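Long-range contacts in xyloglucan-specific endo-beta-1,4-glucanase BoGH5A (Bacteroides ovatus, PDB 3ZMR), which cleaves the beta-1,4-glucan backbone of xyloglucan internally, with retention of anomeric configuration, releasing xyloglucan oligosaccharides: residues E133-G138 and I215-G220; V175-Q180 and A192-V197. All blocks are in the same frame, centred on the assembly; numbering follows the deposited sequence.

Both contacts sit in the family 5 catalytic module, an eight-stranded (beta/alpha)8 barrel, in three loops that follow its strands and one helix of its outer layer. Along the chain the order is 133-138, 175-180, 192-197, 215-220, so contact 2 lies within the span that contact 1 brings together. Their centres are about 12 Å apart. Contact 1 joins the loops after strands 125-127 and 210-214 at the substrate cleft; contact 2 ties the loop after strand 170-173 to helix 191-206. E218 bridges them through probable hydrogen bonds, OE2 to S178 OG (2.7 Å) and OE1 to Y177 N, and OE2 also bonds W221 NE1. The sugar-binding loops are thus linked, through 175-180, to the helical shell.

Contact 1 of 2, residues E133-G138 and I215-G220; sequences EAVIVG and IHWEGG. With XYS (alpha-D-xylopyranose), chain C; XYS (alpha-D-xylopyranose), chain B; GLC (alpha-D-glucopyranose), chain L; BGC (beta-D-glucopyranose), chain D.
Two loops of the barrel's xyloglucan-binding cleft meet here, E133-G138 and I215-G220, and hold three sugar positions. V137 CG2 lies 3.9 Å from W217 CH2, and V135 CG2 is directed at the same indole and at the E218 backbone. With CG anti to the backbone N (chi1 173°), W217 lays one face under the chain C xylose, whose C2 sits 3.4 Å above the ring plane, over its centre. The opposite face has the backbone N of G219 and of G220 beneath it, toward the rim, in the type I' turn W217-G220. V137 N gives a nearly straight bond of 3.0 Å to O5 of the chain B xylose. E133 CG packs 3.5 Å from H216 CD2, the two side chains pointing the same way. H216 NE2 donates to O3 of the glucose, modelled as both anomers, at 2.9 Å from the alpha form, and N261 binds that sugar too. Replacing the indole of W217 by an alanine is likely to leave the chain C xylose without its stacking platform and take an apolar partner from V135 and V137. Water 1 joins E133 O to E218 N, while V137 N and H216 NE2 spend their hydrogens on the sugars.

Contact 2 of 2, residues V175-Q180 and A192-V197; sequences VAYSHQ and AWMDKV
W193 NE1 donates to A176 O at 2.9 Å, a bent bond (N-H...O 135°) that lies in the carbonyl plane but is tilted out of the indole plane. Around this bond V175-Q180 folds about the indole. Q180, with its chain bent at chi2 (-77°), brings CG over the five-membered ring as a CH-pi contact, 3.6 Å from the centroid, and its amide stacks along the indole with the planes 17° apart. On the same face H179 arrives edge-on, CE1 3.6 Å from W193 CZ2, in a T-shaped pair. Y177 stands almost perpendicular to the indole and comes to its rim with CD2. Further along the same tyrosine edge, CE2 meets one of the two modelled conformers of M194, SD at 3.5 Å, in an oblique Met-aromatic contact. Farther along the helix, V175 CG1 and V197 CG2 touch tip to tip at 3.8 Å, and V197 CG2 lies above the rim of the indole face opposite H179 and Q180. The aromatic cluster of Y177, H179 and W193 packs helix 191-206 against the loop that leaves strand 170-173. Helix 227-248 takes the tyrosine on M240 and I244, strand 188-189 meets both Y177 and M194 through I189, and L143 of strand 143-144 packs on H179.

Contact 1 of 2, residues E133-G138 and I215-G220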
loop_
_atom_site.group_PDB
_atom_site.type_symbol
_atom_site.label_atom_id
_atom_site.label_comp_id
_atom_site.label_asym_id
_atom_site.label_seq_id
_atom_site.Cartn_x
_atom_site.Cartn_y
_atom_site.Cartn_z
ATOM N N GLU A 133 11.961 7.536 9.596
ATOM C CA GLU A 133 11.139 6.595 10.335
ATOM C C GLU A 133 11.851 6.018 11.606
ATOM O O GLU A 133 11.270 5.230 12.333
ATOM C CB GLU A 133 10.670 5.444 9.452
ATOM C CG GLU A 133 11.640 4.286 9.247
ATOM C CD GLU A 133 12.759 4.480 8.260
ATOM O OE1 GLU A 133 13.247 5.615 8.031
ATOM O OE2 GLU A 133 13.189 3.417 7.705
ATOM N N ALA A 134 13.109 6.406 11.813
ATOM C CA ALA A 134 13.887 5.918 12.968
ATOM C C ALA A 134 13.248 6.410 14.295
ATOM O O ALA A 134 13.004 7.605 14.505
ATOM C CB ALA A 134 15.311 6.403 12.864
ATOM N N VAL A 135 12.961 5.453 15.163
ATOM C CA VAL A 135 12.351 5.709 16.467
ATOM C C VAL A 135 13.094 4.862 17.522
ATOM O O VAL A 135 13.494 3.740 17.254
ATOM C CB VAL A 135 10.833 5.391 16.491
ATOM C CG1 VAL A 135 10.061 6.436 15.698
ATOM C CG2 VAL A 135 10.550 3.961 16.010
ATOM N N ILE A 136 13.260 5.437 18.708
ATOM C CA ILE A 136 13.702 4.677 19.869
ATOM C C ILE A 136 12.410 4.199 20.541
ATOM O O ILE A 136 11.527 4.999 20.874
ATOM C CB ILE A 136 14.577 5.525 20.801
ATOM C CG1 ILE A 136 15.805 6.090 20.059
ATOM C CG2 ILE A 136 14.946 4.737 22.049
ATOM C CD1 ILE A 136 16.698 5.093 19.377
ATOM N N VAL A 137 12.296 2.887 20.695
ATOM C CA VAL A 137 11.077 2.272 21.216
ATOM C C VAL A 137 11.335 1.684 22.598
ATOM O O VAL A 137 12.167 0.800 22.766
ATOM C CB VAL A 137 10.543 1.153 20.295
ATOM C CG1 VAL A 137 9.198 0.651 20.800
ATOM C CG2 VAL A 137 10.399 1.648 18.877
ATOM N N GLY A 138 10.572 2.150 23.562
ATOM C CA GLY A 138 10.688 1.669 24.933
ATOM C C GLY A 138 9.836 0.428 25.188
ATOM O O GLY A 138 8.944 0.102 24.401
ATOM N N ILE A 215 3.482 6.815 6.297
ATOM C CA ILE A 215 3.598 6.640 7.760
ATOM C C ILE A 215 4.101 5.199 7.937
ATOM O O ILE A 215 3.459 4.249 7.518
ATOM C CB ILE A 215 2.276 6.860 8.517
ATOM C CG1 ILE A 215 1.723 8.269 8.299
ATOM C CG2 ILE A 215 2.536 6.612 10.007
ATOM C CD1 ILE A 215 0.361 8.455 8.923
ATOM N N HIS A 216 5.268 5.035 8.557
ATOM C CA HIS A 216 5.949 3.751 8.575
ATOM C C HIS A 216 5.564 3.002 9.859
ATOM O O HIS A 216 4.590 3.363 10.533
ATOM C CB HIS A 216 7.465 3.972 8.468
ATOM C CG HIS A 216 8.227 2.844 7.836
ATOM N ND1 HIS A 216 8.125 2.557 6.502
ATOM C CD2 HIS A 216 9.131 1.958 8.349
ATOM C CE1 HIS A 216 8.939 1.554 6.201
ATOM N NE2 HIS A 216 9.578 1.181 7.310
ATOM N N TRP A 217 6.339 1.989 10.214
ATOM C CA TRP A 217 6.065 1.119 11.362
ATOM C C TRP A 217 5.922 1.893 12.680
ATOM O O TRP A 217 4.958 1.728 13.411
ATOM C CB TRP A 217 7.224 0.121 11.478
ATOM C CG TRP A 217 7.194 -0.745 12.707
ATOM C CD1 TRP A 217 6.314 -1.771 13.010
ATOM C CD2 TRP A 217 8.092 -0.648 13.829
ATOM N NE1 TRP A 217 6.615 -2.304 14.253
ATOM C CE2 TRP A 217 7.712 -1.654 14.756
ATOM C CE3 TRP A 217 9.212 0.151 14.112
ATOM C CZ2 TRP A 217 8.407 -1.870 15.933
ATOM C CZ3 TRP A 217 9.890 -0.066 15.305
ATOM C CH2 TRP A 217 9.488 -1.047 16.185
ATOM N N GLU A 218 6.918 2.716 12.972
ATOM C CA GLU A 218 6.963 3.585 14.169
ATOM C C GLU A 218 6.379 2.955 15.454
ATOM O O GLU A 218 5.527 3.520 16.142
ATOM C CB GLU A 218 6.411 4.973 13.904
ATOM C CG GLU A 218 4.961 5.054 13.496
ATOM C CD GLU A 218 4.407 6.469 13.555
ATOM O OE1 GLU A 218 5.208 7.429 13.536
ATOM O OE2 GLU A 218 3.161 6.605 13.602
ATOM N N GLY A 219 6.885 1.766 15.775
ATOM C CA GLY A 219 6.527 1.052 16.994
ATOM C C GLY A 219 5.409 0.043 16.880
ATOM O O GLY A 219 5.196 -0.760 17.805
ATOM N N GLY A 220 4.683 0.076 15.760
ATOM C CA GLY A 220 3.702 -0.974 15.451
ATOM C C GLY A 220 2.277 -0.692 15.916
ATOM O O GLY A 220 1.446 -1.612 15.951
HETATM C C1 XYS C . 11.370 -2.179 12.782
HETATM C C2 XYS C . 10.698 -3.334 13.570
HETATM C C3 XYS C . 10.222 -4.360 12.549
HETATM C C4 XYS C . 9.341 -3.732 11.477
HETATM C C5 XYS C . 9.980 -2.491 10.823
HETATM O O2 XYS C . 11.561 -4.004 14.540
HETATM O O3 XYS C . 9.476 -5.420 13.157
HETATM O O4 XYS C . 9.106 -4.710 10.478
HETATM O O5 XYS C . 10.460 -1.608 11.827
HETATM C C1 XYS B . 15.438 0.312 20.344
HETATM C C2 XYS B . 14.860 -1.100 20.421
HETATM C C3 XYS B . 14.577 -1.630 19.013
HETATM C C4 XYS B . 13.702 -0.624 18.256
HETATM C C5 XYS B . 14.328 0.785 18.299
HETATM O O2 XYS B . 15.760 -1.974 21.114
HETATM O O3 XYS B . 13.924 -2.906 19.119
HETATM O O4 XYS B . 13.472 -1.048 16.893
HETATM O O5 XYS B . 14.542 1.187 19.658
HETATM C C1 GLC L . 10.486 -3.990 5.699
HETATM C C2 GLC L . 10.299 -2.783 6.611
HETATM C C3 GLC L . 11.628 -2.091 6.920
HETATM C C4 GLC L . 12.582 -3.163 7.457
HETATM C C5 GLC L . 12.592 -4.394 6.539
HETATM C C6 GLC L . 13.536 -5.504 6.992
HETATM O O2 GLC L . 9.363 -1.919 6.024
HETATM O O3 GLC L . 11.453 -0.963 7.806
HETATM O O4 GLC L . 13.851 -2.569 7.482
HETATM O O5 GLC L . 11.288 -4.909 6.391
HETATM O O6 GLC L . 14.783 -5.260 6.368
HETATM C C2 BGC D . 10.091 -2.820 6.653
HETATM C C3 BGC D . 11.486 -2.212 6.876
HETATM C C4 BGC D . 12.515 -3.257 7.295
HETATM C C5 BGC D . 12.420 -4.349 6.221
HETATM C C6 BGC D . 13.456 -5.434 6.458
HETATM C C1 BGC D . 10.023 -4.112 5.826
HETATM O O2 BGC D . 9.254 -1.842 6.040
HETATM O O3 BGC D . 11.383 -1.192 7.892
HETATM O O4 BGC D . 13.827 -2.640 7.434
HETATM O O5 BGC D . 11.112 -4.956 6.208
HETATM O O6 BGC D . 13.367 -5.808 7.843
HETATM O O HOH W 1 9.538 3.070 11.838
#

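Contact 2 of 2, residues V175-Q180 and A192-V197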
loop_
_atom_site.group_PDB
_atom_site.type_symbol
_atom_site.label_atom_id
_atom_site.label_comp_id
_atom_site.label_asym_id
_atom_site.label_seq_id
_atom_site.Cartn_x
_atom_site.Cartn_y
_atom_site.Cartn_z
ATOM N N VAL A 175 8.633 7.681 6.857
ATOM C CA VAL A 175 8.536 8.723 7.876
ATOM C C VAL A 175 7.772 8.208 9.094
ATOM O O VAL A 175 6.743 7.523 8.985
ATOM C CB VAL A 175 7.812 9.987 7.357
ATOM C CG1 VAL A 175 7.947 11.151 8.349
ATOM C CG2 VAL A 175 8.366 10.419 6.014
ATOM N N ALA A 176 8.290 8.584 10.265
ATOM C CA ALA A 176 7.612 8.396 11.538
ATOM C C ALA A 176 7.188 9.803 11.986
ATOM O O ALA A 176 7.855 10.808 11.676
ATOM C CB ALA A 176 8.575 7.832 12.572
ATOM N N TYR A 177 6.072 9.839 12.712
ATOM C CA TYR A 177 5.519 11.076 13.291
ATOM C C TYR A 177 5.148 10.963 14.761
ATOM O O TYR A 177 5.076 11.988 15.448
ATOM C CB TYR A 177 4.272 11.517 12.510
ATOM C CG TYR A 177 4.462 11.791 11.045
ATOM C CD1 TYR A 177 4.330 10.773 10.101
ATOM C CD2 TYR A 177 4.811 13.065 10.594
ATOM C CE1 TYR A 177 4.483 11.052 8.740
ATOM C CE2 TYR A 177 4.980 13.344 9.255
ATOM C CZ TYR A 177 4.832 12.346 8.337
ATOM O OH TYR A 177 4.981 12.709 7.011
ATOM N N SER A 178 4.873 9.744 15.216
ATOM C CA SER A 178 4.270 9.504 16.531
ATOM C C SER A 178 5.235 9.684 17.713
ATOM O O SER A 178 4.819 9.665 18.883
ATOM C CB SER A 178 3.598 8.139 16.601
ATOM O OG SER A 178 2.502 8.110 15.684
ATOM N N HIS A 179 6.498 9.901 17.388
ATOM C CA HIS A 179 7.516 10.310 18.356
ATOM C C HIS A 179 7.664 11.825 18.440
ATOM O O HIS A 179 8.501 12.348 19.188
ATOM C CB HIS A 179 8.863 9.675 18.022
ATOM C CG HIS A 179 9.424 10.071 16.698
ATOM N ND1 HIS A 179 8.630 10.344 15.602
ATOM C CD2 HIS A 179 10.709 10.151 16.266
ATOM C CE1 HIS A 179 9.406 10.629 14.572
ATOM N NE2 HIS A 179 10.672 10.509 14.943
ATOM N N GLN A 180 6.829 12.537 17.684
ATOM C CA GLN A 180 6.939 13.998 17.515
ATOM C C GLN A 180 5.580 14.693 17.694
ATOM O O GLN A 180 5.309 15.727 17.050
ATOM C CB GLN A 180 7.573 14.361 16.167
ATOM C CG GLN A 180 8.986 13.838 16.013
ATOM C CD GLN A 180 10.009 14.656 16.784
ATOM O OE1 GLN A 180 9.809 15.837 17.073
ATOM N NE2 GLN A 180 11.126 14.032 17.118
ATOM N N ALA A 192 7.555 21.825 13.876
ATOM C CA ALA A 192 8.997 21.790 13.633
ATOM C C ALA A 192 9.454 20.462 13.001
ATOM O O ALA A 192 10.381 20.425 12.185
ATOM C CB ALA A 192 9.716 21.988 14.942
ATOM N N TRP A 193 8.779 19.377 13.358
ATOM C CA TRP A 193 9.068 18.076 12.742
ATOM C C TRP A 193 8.568 18.042 11.301
ATOM O O TRP A 193 9.268 17.627 10.367
ATOM C CB TRP A 193 8.398 16.962 13.523
ATOM C CG TRP A 193 8.645 15.613 12.940
ATOM C CD1 TRP A 193 7.713 14.780 12.399
ATOM C CD2 TRP A 193 9.909 14.917 12.818
ATOM N NE1 TRP A 193 8.310 13.623 11.945
ATOM C CE2 TRP A 193 9.644 13.663 12.209
ATOM C CE3 TRP A 193 11.229 15.211 13.192
ATOM C CZ2 TRP A 193 10.641 12.727 11.966
ATOM C CZ3 TRP A 193 12.217 14.281 12.961
ATOM C CH2 TRP A 193 11.929 13.061 12.350
ATOM N N MET A 194 7.342 18.511 11.096
ATOM C CA MET A 194 6.777 18.589 9.738
ATOM C C MET A 194 7.679 19.433 8.845
ATOM O O MET A 194 7.878 19.134 7.655
ATOM C CB MET A 194 5.373 19.198 9.765
ATOM C CG MET A 194 4.353 18.365 10.506
ATOM S SD MET A 194 4.171 16.706 9.830
ATOM C CE MET A 194 3.745 17.026 8.129
ATOM N N ASP A 195 8.248 20.500 9.404
ATOM C CA ASP A 195 9.152 21.342 8.634
ATOM C C ASP A 195 10.369 20.547 8.136
ATOM O O ASP A 195 10.864 20.765 7.041
ATOM C CB ASP A 195 9.697 22.518 9.463
ATOM C CG ASP A 195 8.642 23.560 9.858
ATOM O OD1 ASP A 195 7.531 23.586 9.290
ATOM O OD2 ASP A 195 8.977 24.396 10.740
ATOM N N LYS A 196 10.918 19.688 8.999
ATOM C CA LYS A 196 12.110 18.887 8.638
ATOM C C LYS A 196 11.775 17.889 7.521
ATOM O O LYS A 196 12.499 17.720 6.563
ATOM C CB LYS A 196 12.653 18.134 9.871
ATOM C CG LYS A 196 13.373 19.031 10.869
ATOM C CD LYS A 196 13.688 18.302 12.158
ATOM C CE LYS A 196 14.902 17.400 12.032
ATOM N NZ LYS A 196 15.286 16.913 13.402
ATOM N N VAL A 197 10.650 17.206 7.692
ATOM C CA VAL A 197 10.171 16.284 6.663
ATOM C C VAL A 197 9.982 17.043 5.317
ATOM O O VAL A 197 10.442 16.625 4.243
ATOM C CB VAL A 197 8.880 15.563 7.099
ATOM C CG1 VAL A 197 8.427 14.630 5.976
ATOM C CG2 VAL A 197 9.093 14.788 8.404
#